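Local coordinates for protein putative dehydrogenase (Pseudomonas fluorescens, PDB 6UUG) that catalyses the oxidation of methanesulfinate as the monooxygenase component of a two-component flavin-dependent system that serves bacterial sulfur assimilation, at residues A[150-161]-A[180-191]; A[56-65]-A[169-177]. All blocks are in the same frame, centred on the assembly; numbering follows the deposited sequence.

How the contacts relate
From the N terminus the chain passes through helix 58-67 and, some 80 residues later, the hairpin 150-161, then the turn 169-177 and the hairpin 180-191. Contact 2 ties the helix to the turn and closes a loop of 103 residues, nearly half of them helical. Contact 1 joins the two hairpins across only 18 residues, and the turn of contact 2 lies among these. The two closures therefore cross rather than nest. Strand 176-183 serves both: its start belongs to contact 2, where the helical part meets the beta part, and its end to contact 1, where two sheets meet. The contact centres are about 28 Å apart.

Contact 1 of 2, residues A[150-161]-A[180-191]; sequences TVVKDLGGWREF and SAVDESNGGKLL
Thr150 O accepts the backbone N of Val182 at 3.0 Å, and the CA of Ala181 and CG2 of Val182 also crowd round this oxygen. The bond is one half of a single beta bridge between two hairpins of the beta domain in this acyl-CoA dehydrogenase-like fold. Its other half runs from Val152 N to Val182 O at 3.1 Å. With Val182 giving and accepting around Val151, the pattern is that of a parallel bridge, and a 61° angle between strands 151-154 and 180-183 fits a junction limited to one residue pair.

Side chains fill the space beside the bridge. The methyl CB of Ala181 stands over the centre of the Phe161 ring, 3.6 Å from its centroid and only 2° off the normal, a CH-pi contact. Phe161 reaches it with CG anti to its own carbonyl carbon (chi1 -69°). At the ring edge, Leu191 CD2 lies 4.0 Å from Phe161 CE1, and the same methyl meets CG2 of Val152. Strand 221-228 adds Phe223 and Val228 around the ring. An alanine in place of Phe161 removes the aromatic face, which would probably cost the Ala181 methyl its CH-pi partner and is likely to open a gap beside Leu191 CD2.

Ser180 O is buried without a hydrogen-bond partner in the model; Thr150 CG2 packs against it at 3.7 Å. The side chains of the bridged pair also meet, Val151 CG1 lying 3.6 Å from Val182 CG2, while the carboxylate oxygen OE2 of Glu184 comes to 3.3 Å from that same Val151 CG1.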
loop_
_atom_site.group_PDB
_atom_site.type_symbol
_atom_site.label_atom_id
_atom_site.label_comp_id
_atom_site.label_asym_id
_atom_site.label_seq_id
_atom_site.Cartn_x
_atom_site.Cartn_y
_atom_site.Cartn_z
ATOM N N THR A 150 8.274 -17.976 37.325
ATOM C CA THR A 150 9.447 -18.229 38.151
ATOM C C THR A 150 9.478 -17.227 39.297
ATOM O O THR A 150 9.410 -16.016 39.068
ATOM C CB THR A 150 10.731 -18.141 37.326
ATOM O OG1 THR A 150 10.718 -19.171 36.332
ATOM C CG2 THR A 150 11.949 -18.342 38.212
ATOM N N VAL A 151 9.559 -17.735 40.529
ATOM C CA VAL A 151 9.561 -16.898 41.721
ATOM C C VAL A 151 10.836 -17.172 42.508
ATOM O O VAL A 151 11.447 -18.243 42.413
ATOM C CB VAL A 151 8.318 -17.122 42.615
ATOM C CG1 VAL A 151 7.034 -17.022 41.803
ATOM C CG2 VAL A 151 8.408 -18.459 43.320
ATOM N N VAL A 152 11.243 -16.180 43.290
ATOM C CA VAL A 152 12.450 -16.271 44.103
ATOM C C VAL A 152 12.044 -16.265 45.569
ATOM O O VAL A 152 11.242 -15.426 45.996
ATOM C CB VAL A 152 13.437 -15.132 43.783
ATOM C CG1 VAL A 152 12.694 -13.829 43.544
ATOM C CG2 VAL A 152 14.469 -14.979 44.909
ATOM N N LYS A 153 12.582 -17.217 46.330
ATOM C CA LYS A 153 12.413 -17.281 47.774
ATOM C C LYS A 153 13.725 -16.910 48.450
ATOM O O LYS A 153 14.803 -17.301 47.988
ATOM C CB LYS A 153 11.980 -18.679 48.223
ATOM C CG LYS A 153 10.685 -19.171 47.597
ATOM C CD LYS A 153 9.498 -18.331 48.033
ATOM C CE LYS A 153 8.217 -18.835 47.395
ATOM N NZ LYS A 153 8.021 -20.288 47.649
ATOM N N ASP A 154 13.630 -16.153 49.542
ATOM C CA ASP A 154 14.793 -15.766 50.330
ATOM C C ASP A 154 14.963 -16.751 51.480
ATOM O O ASP A 154 14.068 -16.891 52.320
ATOM C CB ASP A 154 14.641 -14.338 50.854
ATOM C CG ASP A 154 15.935 -13.777 51.426
ATOM O OD1 ASP A 154 16.933 -14.527 51.520
ATOM O OD2 ASP A 154 15.956 -12.577 51.776
ATOM N N LEU A 155 16.107 -17.436 51.511
ATOM C CA LEU A 155 16.454 -18.348 52.595
ATOM C C LEU A 155 17.540 -17.768 53.495
ATOM O O LEU A 155 18.361 -18.506 54.048
ATOM C CB LEU A 155 16.888 -19.702 52.035
ATOM C CG LEU A 155 15.793 -20.453 51.279
ATOM C CD1 LEU A 155 16.317 -21.778 50.748
ATOM C CD2 LEU A 155 14.599 -20.671 52.192
ATOM N N GLY A 156 17.557 -16.444 53.647
ATOM C CA GLY A 156 18.562 -15.781 54.458
ATOM C C GLY A 156 19.953 -15.858 53.864
ATOM O O GLY A 156 20.457 -14.872 53.313
ATOM N N GLY A 157 20.582 -17.031 53.968
ATOM C CA GLY A 157 21.926 -17.191 53.438
ATOM C C GLY A 157 21.983 -17.045 51.930
ATOM O O GLY A 157 22.929 -16.470 51.384
ATOM N N TRP A 158 20.971 -17.556 51.234
ATOM C CA TRP A 158 20.915 -17.443 49.786
ATOM C C TRP A 158 19.456 -17.370 49.352
ATOM O O TRP A 158 18.536 -17.514 50.162
ATOM C CB TRP A 158 21.629 -18.617 49.121
ATOM C CG TRP A 158 20.966 -19.938 49.368
ATOM C CD1 TRP A 158 19.943 -20.490 48.653
ATOM C CD2 TRP A 158 21.287 -20.878 50.400
ATOM N NE1 TRP A 158 19.604 -21.715 49.177
ATOM C CE2 TRP A 158 20.417 -21.976 50.248
ATOM C CE3 TRP A 158 22.225 -20.896 51.436
ATOM C CZ2 TRP A 158 20.458 -23.083 51.096
ATOM C CZ3 TRP A 158 22.267 -21.994 52.273
ATOM C CH2 TRP A 158 21.390 -23.071 52.099
ATOM N N ARG A 159 19.251 -17.153 48.059
ATOM C CA ARG A 159 17.926 -17.179 47.463
ATOM C C ARG A 159 17.818 -18.353 46.495
ATOM O O ARG A 159 18.817 -18.959 46.099
ATOM C CB ARG A 159 17.623 -15.856 46.754
ATOM C CG ARG A 159 17.790 -14.654 47.658
ATOM C CD ARG A 159 17.737 -13.373 46.861
ATOM N NE ARG A 159 18.313 -12.254 47.595
ATOM C CZ ARG A 159 17.670 -11.125 47.862
ATOM N NH1 ARG A 159 18.283 -10.159 48.537
ATOM N NH2 ARG A 159 16.421 -10.957 47.448
ATOM N N GLU A 160 16.587 -18.677 46.111
ATOM C CA GLU A 160 16.349 -19.792 45.204
ATOM C C GLU A 160 15.280 -19.411 44.192
ATOM O O GLU A 160 14.217 -18.904 44.568
ATOM C CB GLU A 160 15.927 -21.053 45.971
ATOM C CG GLU A 160 17.083 -21.751 46.664
ATOM C CD GLU A 160 16.656 -22.979 47.453
ATOM O OE1 GLU A 160 15.488 -23.408 47.330
ATOM O OE2 GLU A 160 17.501 -23.510 48.202
ATOM N N PHE A 161 15.566 -19.658 42.913
ATOM C CA PHE A 161 14.579 -19.495 41.851
ATOM C C PHE A 161 13.883 -20.830 41.622
ATOM O O PHE A 161 14.546 -21.867 41.513
ATOM C CB PHE A 161 15.218 -19.029 40.536
ATOM C CG PHE A 161 15.755 -17.613 40.552
ATOM C CD1 PHE A 161 15.818 -16.869 41.721
ATOM C CD2 PHE A 161 16.205 -17.030 39.373
ATOM C CE1 PHE A 161 16.323 -15.580 41.715
ATOM C CE2 PHE A 161 16.708 -15.738 39.361
ATOM C CZ PHE A 161 16.765 -15.012 40.531
ATOM N N SER A 180 15.509 -14.348 35.179
ATOM C CA SER A 180 14.685 -13.470 35.995
ATOM C C SER A 180 13.717 -14.282 36.849
ATOM O O SER A 180 13.360 -15.418 36.525
ATOM C CB SER A 180 13.895 -12.479 35.138
ATOM O OG SER A 180 13.120 -13.154 34.168
ATOM N N ALA A 181 13.287 -13.661 37.945
ATOM C CA ALA A 181 12.292 -14.231 38.840
ATOM C C ALA A 181 11.554 -13.080 39.504
ATOM O O ALA A 181 12.057 -11.959 39.569
ATOM C CB ALA A 181 12.929 -15.145 39.895
ATOM N N VAL A 182 10.346 -13.359 39.991
ATOM C CA VAL A 182 9.542 -12.355 40.679
ATOM C C VAL A 182 9.632 -12.598 42.180
ATOM O O VAL A 182 9.475 -13.731 42.649
ATOM C CB VAL A 182 8.080 -12.361 40.189
ATOM C CG1 VAL A 182 8.002 -11.871 38.748
ATOM C CG2 VAL A 182 7.470 -13.742 40.286
ATOM N N ASP A 183 9.933 -11.542 42.928
ATOM C CA ASP A 183 9.852 -11.566 44.383
ATOM C C ASP A 183 8.473 -11.057 44.770
ATOM O O ASP A 183 8.178 -9.868 44.621
ATOM C CB ASP A 183 10.950 -10.718 45.017
ATOM C CG ASP A 183 10.630 -10.328 46.450
ATOM O OD1 ASP A 183 10.216 -11.214 47.231
ATOM O OD2 ASP A 183 10.798 -9.138 46.796
ATOM N N GLU A 184 7.628 -11.956 45.267
ATOM C CA GLU A 184 6.251 -11.607 45.581
ATOM C C GLU A 184 6.185 -10.752 46.843
ATOM O O GLU A 184 5.776 -11.224 47.908
ATOM C CB GLU A 184 5.421 -12.883 45.707
ATOM C CG GLU A 184 5.758 -13.889 44.607
ATOM C CD GLU A 184 4.803 -15.066 44.546
ATOM O OE1 GLU A 184 3.574 -14.839 44.525
ATOM O OE2 GLU A 184 5.282 -16.220 44.513
ATOM N N SER A 185 6.602 -9.491 46.721
ATOM C CA SER A 185 6.559 -8.515 47.802
ATOM C C SER A 185 5.972 -7.226 47.247
ATOM O O SER A 185 6.519 -6.656 46.296
ATOM C CB SER A 185 7.956 -8.266 48.382
ATOM N N ASN A 186 4.861 -6.775 47.837
ATOM C CA ASN A 186 4.161 -5.558 47.411
ATOM C C ASN A 186 3.760 -5.626 45.938
ATOM O O ASN A 186 3.874 -4.644 45.200
ATOM C CB ASN A 186 4.996 -4.306 47.694
ATOM N N GLY A 187 3.282 -6.797 45.503
ATOM C CA GLY A 187 2.814 -6.997 44.149
ATOM C C GLY A 187 3.751 -7.785 43.252
ATOM O O GLY A 187 3.297 -8.334 42.240
ATOM N N GLY A 188 5.038 -7.850 43.585
ATOM C CA GLY A 188 5.979 -8.639 42.809
ATOM C C GLY A 188 6.987 -7.822 42.028
ATOM O O GLY A 188 6.654 -7.255 40.985
ATOM N N LYS A 189 8.224 -7.757 42.518
ATOM C CA LYS A 189 9.299 -7.031 41.850
ATOM C C LYS A 189 10.194 -8.004 41.094
ATOM O O LYS A 189 10.553 -9.064 41.613
ATOM C CB LYS A 189 10.130 -6.236 42.857
ATOM N N LEU A 190 10.553 -7.637 39.868
ATOM C CA LEU A 190 11.415 -8.486 39.057
ATOM C C LEU A 190 12.849 -8.440 39.569
ATOM O O LEU A 190 13.376 -7.373 39.894
ATOM C CB LEU A 190 11.366 -8.050 37.590
ATOM C CG LEU A 190 12.027 -8.990 36.577
ATOM C CD1 LEU A 190 11.326 -10.343 36.563
ATOM C CD2 LEU A 190 12.035 -8.373 35.181
ATOM N N LEU A 191 13.481 -9.610 39.639
ATOM C CA LEU A 191 14.864 -9.751 40.082
ATOM C C LEU A 191 15.650 -10.483 39.001
ATOM O O LEU A 191 15.201 -11.519 38.503
ATOM C CB LEU A 191 14.928 -10.518 41.409
ATOM C CG LEU A 191 16.308 -10.851 41.956
ATOM C CD1 LEU A 191 17.013 -9.577 42.385
ATOM C CD2 LEU A 191 16.193 -11.827 43.118
#

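Contact 2 of 2, residues A[56-65]-A[169-177]; sequences TPKAERDALR and SGASDSQML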
loop_
_atom_site.group_PDB
_atom_site.type_symbol
_atom_site.label_atom_id
_atom_site.label_comp_id
_atom_site.label_asym_id
_atom_site.label_seq_id
_atom_site.Cartn_x
_atom_site.Cartn_y
_atom_site.Cartn_z
ATOM N N THR A 56 19.906 -27.387 17.866
ATOM C CA THR A 56 21.047 -26.560 18.251
ATOM C C THR A 56 22.111 -26.595 17.161
ATOM O O THR A 56 22.567 -27.686 16.788
ATOM C CB THR A 56 21.641 -27.036 19.570
ATOM O OG1 THR A 56 20.604 -27.140 20.553
ATOM C CG2 THR A 56 22.698 -26.042 20.071
ATOM N N PRO A 57 22.534 -25.445 16.625
ATOM C CA PRO A 57 23.629 -25.418 15.630
ATOM C C PRO A 57 24.987 -25.465 16.319
ATOM O O PRO A 57 25.739 -24.486 16.379
ATOM C CB PRO A 57 23.375 -24.094 14.900
ATOM C CG PRO A 57 22.763 -23.202 15.955
ATOM C CD PRO A 57 22.039 -24.095 16.954
ATOM N N LYS A 58 25.310 -26.640 16.866
ATOM C CA LYS A 58 26.483 -26.766 17.732
ATOM C C LYS A 58 27.778 -26.468 16.985
ATOM O O LYS A 58 28.653 -25.764 17.505
ATOM C CB LYS A 58 26.513 -28.167 18.351
ATOM C CG LYS A 58 27.785 -28.495 19.119
ATOM C CD LYS A 58 28.001 -27.568 20.304
ATOM C CE LYS A 58 29.185 -28.038 21.153
ATOM N NZ LYS A 58 29.624 -27.022 22.156
ATOM N N ALA A 59 27.928 -26.995 15.763
ATOM C CA ALA A 59 29.140 -26.737 14.991
ATOM C C ALA A 59 29.323 -25.244 14.719
ATOM O O ALA A 59 30.446 -24.721 14.774
ATOM C CB ALA A 59 29.094 -27.523 13.679
ATOM N N GLU A 60 28.227 -24.542 14.424
ATOM C CA GLU A 60 28.316 -23.110 14.155
ATOM C C GLU A 60 28.601 -22.324 15.431
ATOM O O GLU A 60 29.348 -21.341 15.408
ATOM C CB GLU A 60 27.024 -22.621 13.490
ATOM C CG GLU A 60 26.798 -23.148 12.072
ATOM C CD GLU A 60 26.556 -24.658 12.006
ATOM O OE1 GLU A 60 25.939 -25.218 12.943
ATOM O OE2 GLU A 60 26.996 -25.286 11.014
ATOM N N ARG A 61 28.014 -22.743 16.552
ATOM C CA ARG A 61 28.286 -22.074 17.819
ATOM C C ARG A 61 29.738 -22.267 18.236
ATOM O O ARG A 61 30.370 -21.337 18.750
ATOM C CB ARG A 61 27.330 -22.585 18.899
ATOM C CG ARG A 61 25.853 -22.239 18.638
ATOM C CD ARG A 61 24.913 -22.923 19.627
ATOM N NE ARG A 61 25.183 -22.495 20.991
ATOM C CZ ARG A 61 24.608 -21.453 21.583
ATOM N NH1 ARG A 61 23.699 -20.719 20.935
ATOM N NH2 ARG A 61 24.943 -21.140 22.827
ATOM N N ASP A 62 30.298 -23.463 18.004
ATOM C CA ASP A 62 31.718 -23.663 18.297
ATOM C C ASP A 62 32.596 -22.816 17.380
ATOM O O ASP A 62 33.641 -22.310 17.805
ATOM C CB ASP A 62 32.089 -25.146 18.169
ATOM C CG ASP A 62 31.580 -25.987 19.334
ATOM O OD1 ASP A 62 31.240 -25.418 20.397
ATOM O OD2 ASP A 62 31.524 -27.226 19.177
ATOM N N ALA A 63 32.190 -22.654 16.118
ATOM C CA ALA A 63 32.928 -21.780 15.212
ATOM C C ALA A 63 32.943 -20.341 15.717
ATOM O O ALA A 63 33.938 -19.631 15.549
ATOM C CB ALA A 63 32.329 -21.854 13.808
ATOM N N LEU A 64 31.842 -19.891 16.325
ATOM C CA LEU A 64 31.836 -18.584 16.981
ATOM C C LEU A 64 32.794 -18.554 18.168
ATOM O O LEU A 64 33.531 -17.577 18.351
ATOM C CB LEU A 64 30.413 -18.225 17.426
ATOM C CG LEU A 64 29.432 -17.892 16.298
ATOM C CD1 LEU A 64 28.030 -17.679 16.875
ATOM C CD2 LEU A 64 29.880 -16.657 15.558
ATOM N N ARG A 65 32.799 -19.611 18.983
ATOM C CA ARG A 65 33.742 -19.687 20.101
ATOM C C ARG A 65 35.181 -19.512 19.630
ATOM O O ARG A 65 35.938 -18.707 20.185
ATOM C CB ARG A 65 33.583 -21.018 20.836
ATOM C CG ARG A 65 32.355 -21.104 21.709
ATOM C CD ARG A 65 32.247 -22.456 22.383
ATOM N NE ARG A 65 31.164 -22.431 23.357
ATOM C CZ ARG A 65 29.920 -22.832 23.116
ATOM N NH1 ARG A 65 29.589 -23.344 21.936
ATOM N NH2 ARG A 65 29.005 -22.739 24.073
ATOM N N SER A 169 15.878 -17.949 24.609
ATOM C CA SER A 169 16.679 -17.890 23.392
ATOM C C SER A 169 18.138 -18.253 23.657
ATOM O O SER A 169 18.845 -17.542 24.381
ATOM C CB SER A 169 16.576 -16.497 22.759
ATOM O OG SER A 169 15.221 -16.152 22.512
ATOM N N GLY A 170 18.583 -19.375 23.098
ATOM C CA GLY A 170 19.982 -19.751 23.184
ATOM C C GLY A 170 20.456 -20.176 24.557
ATOM O O GLY A 170 21.638 -20.002 24.875
ATOM N N ALA A 171 19.571 -20.733 25.388
ATOM C CA ALA A 171 20.027 -21.227 26.683
ATOM C C ALA A 171 20.817 -22.523 26.535
ATOM O O ALA A 171 21.757 -22.773 27.304
ATOM C CB ALA A 171 18.839 -21.415 27.630
ATOM N N SER A 172 20.468 -23.345 25.551
ATOM C CA SER A 172 21.188 -24.586 25.318
ATOM C C SER A 172 22.595 -24.298 24.807
ATOM O O SER A 172 22.833 -23.312 24.104
ATOM C CB SER A 172 20.439 -25.454 24.310
ATOM O OG SER A 172 19.078 -25.557 24.677
ATOM N N ASP A 173 23.530 -25.177 25.173
ATOM C CA ASP A 173 24.933 -25.029 24.791
ATOM C C ASP A 173 25.487 -23.669 25.219
ATOM O O ASP A 173 26.306 -23.066 24.526
ATOM C CB ASP A 173 25.114 -25.249 23.286
ATOM C CG ASP A 173 26.567 -25.260 22.862
ATOM O OD1 ASP A 173 27.366 -26.003 23.483
ATOM O OD2 ASP A 173 26.907 -24.522 21.906
ATOM N N SER A 174 25.036 -23.163 26.354
ATOM C CA SER A 174 25.552 -21.905 26.872
ATOM C C SER A 174 26.325 -22.156 28.157
ATOM O O SER A 174 26.167 -23.188 28.817
ATOM C CB SER A 174 24.428 -20.887 27.116
ATOM O OG SER A 174 23.657 -21.204 28.265
ATOM N N GLN A 175 27.190 -21.202 28.488
ATOM C CA GLN A 175 27.965 -21.254 29.721
ATOM C C GLN A 175 27.347 -20.432 30.839
ATOM O O GLN A 175 27.432 -20.821 32.012
ATOM C CB GLN A 175 29.401 -20.774 29.462
ATOM C CG GLN A 175 30.308 -21.807 28.792
ATOM C CD GLN A 175 29.817 -22.248 27.430
ATOM O OE1 GLN A 175 29.787 -21.463 26.478
ATOM N NE2 GLN A 175 29.431 -23.522 27.324
ATOM N N MET A 176 26.715 -19.314 30.504
ATOM C CA MET A 176 26.089 -18.442 31.480
ATOM C C MET A 176 24.699 -18.073 30.987
ATOM O O MET A 176 24.448 -18.036 29.777
ATOM C CB MET A 176 26.916 -17.169 31.721
ATOM C CG MET A 176 28.274 -17.395 32.384
ATOM S SD MET A 176 28.130 -17.878 34.122
ATOM C CE MET A 176 27.377 -16.421 34.848
ATOM N N LEU A 177 23.802 -17.817 31.942
ATOM C CA LEU A 177 22.430 -17.402 31.671
ATOM C C LEU A 177 22.106 -16.145 32.457
ATOM O O LEU A 177 22.561 -15.960 33.589
ATOM C CB LEU A 177 21.396 -18.467 32.070
ATOM C CG LEU A 177 21.385 -19.842 31.443
ATOM C CD1 LEU A 177 20.320 -20.664 32.140
ATOM C CD2 LEU A 177 21.087 -19.718 29.961
HETATM O O HOH W 1 23.207 -19.034 23.217
HETATM O O HOH W 2 32.900 -21.881 25.680
#
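Three cationic side chains grip the Asp173 carboxylate, Lys58, Arg61 and Arg65, and the two arginines hold its backbone carbonyl oxygen as well. Asp173 occupies the third position of a type II beta turn, Ala171 to Ser174, with a left-handed backbone. The turn leads into strand 176-183, so the network joins the beta domain of this acyl-CoA dehydrogenase-like fold to the first turns of helix 58-67.

With CG anti to the backbone N (chi1 -174°), the carboxylate projects toward the helix. Lys58 NZ meets OD1 on the syn side at 2.8 Å. Arg61 approaches side-on: its NE takes the anti lone pair of Asp173 OD2 at 2.8 Å, and its NH2 reaches Asp173 O. Arg65 comes end-on instead, NH1 lying 2.9 Å from Asp173 OD2 on the syn side and NH2 bonding to Asp173 O. The two NH2 groups reach that carbonyl oxygen from opposite faces of its plane. Two donors on OD2 and two on the carbonyl should fix both the carboxylate rotation and the peptide orientation, and the cluster of cations probably favours the ionised aspartate.

Asp62 completes the network from within the helix, its OD1 forming a salt bridge with Lys58 NZ and a weaker one with Arg65 NH1. Ser172 O sits over one face of the Arg61 guanidinium, 3.3 Å above its plane, too poorly angled for a bond, and Phe138 makes a cation-pi contact with this arginine. One water links Arg61 NH2 to Gly170 O.

Gln175 OE1, which also accepts from Phe138 N, receives Arg65 NH2 at 2.8 Å in its carbonyl plane, along a nearly straight N-H...O line (171°).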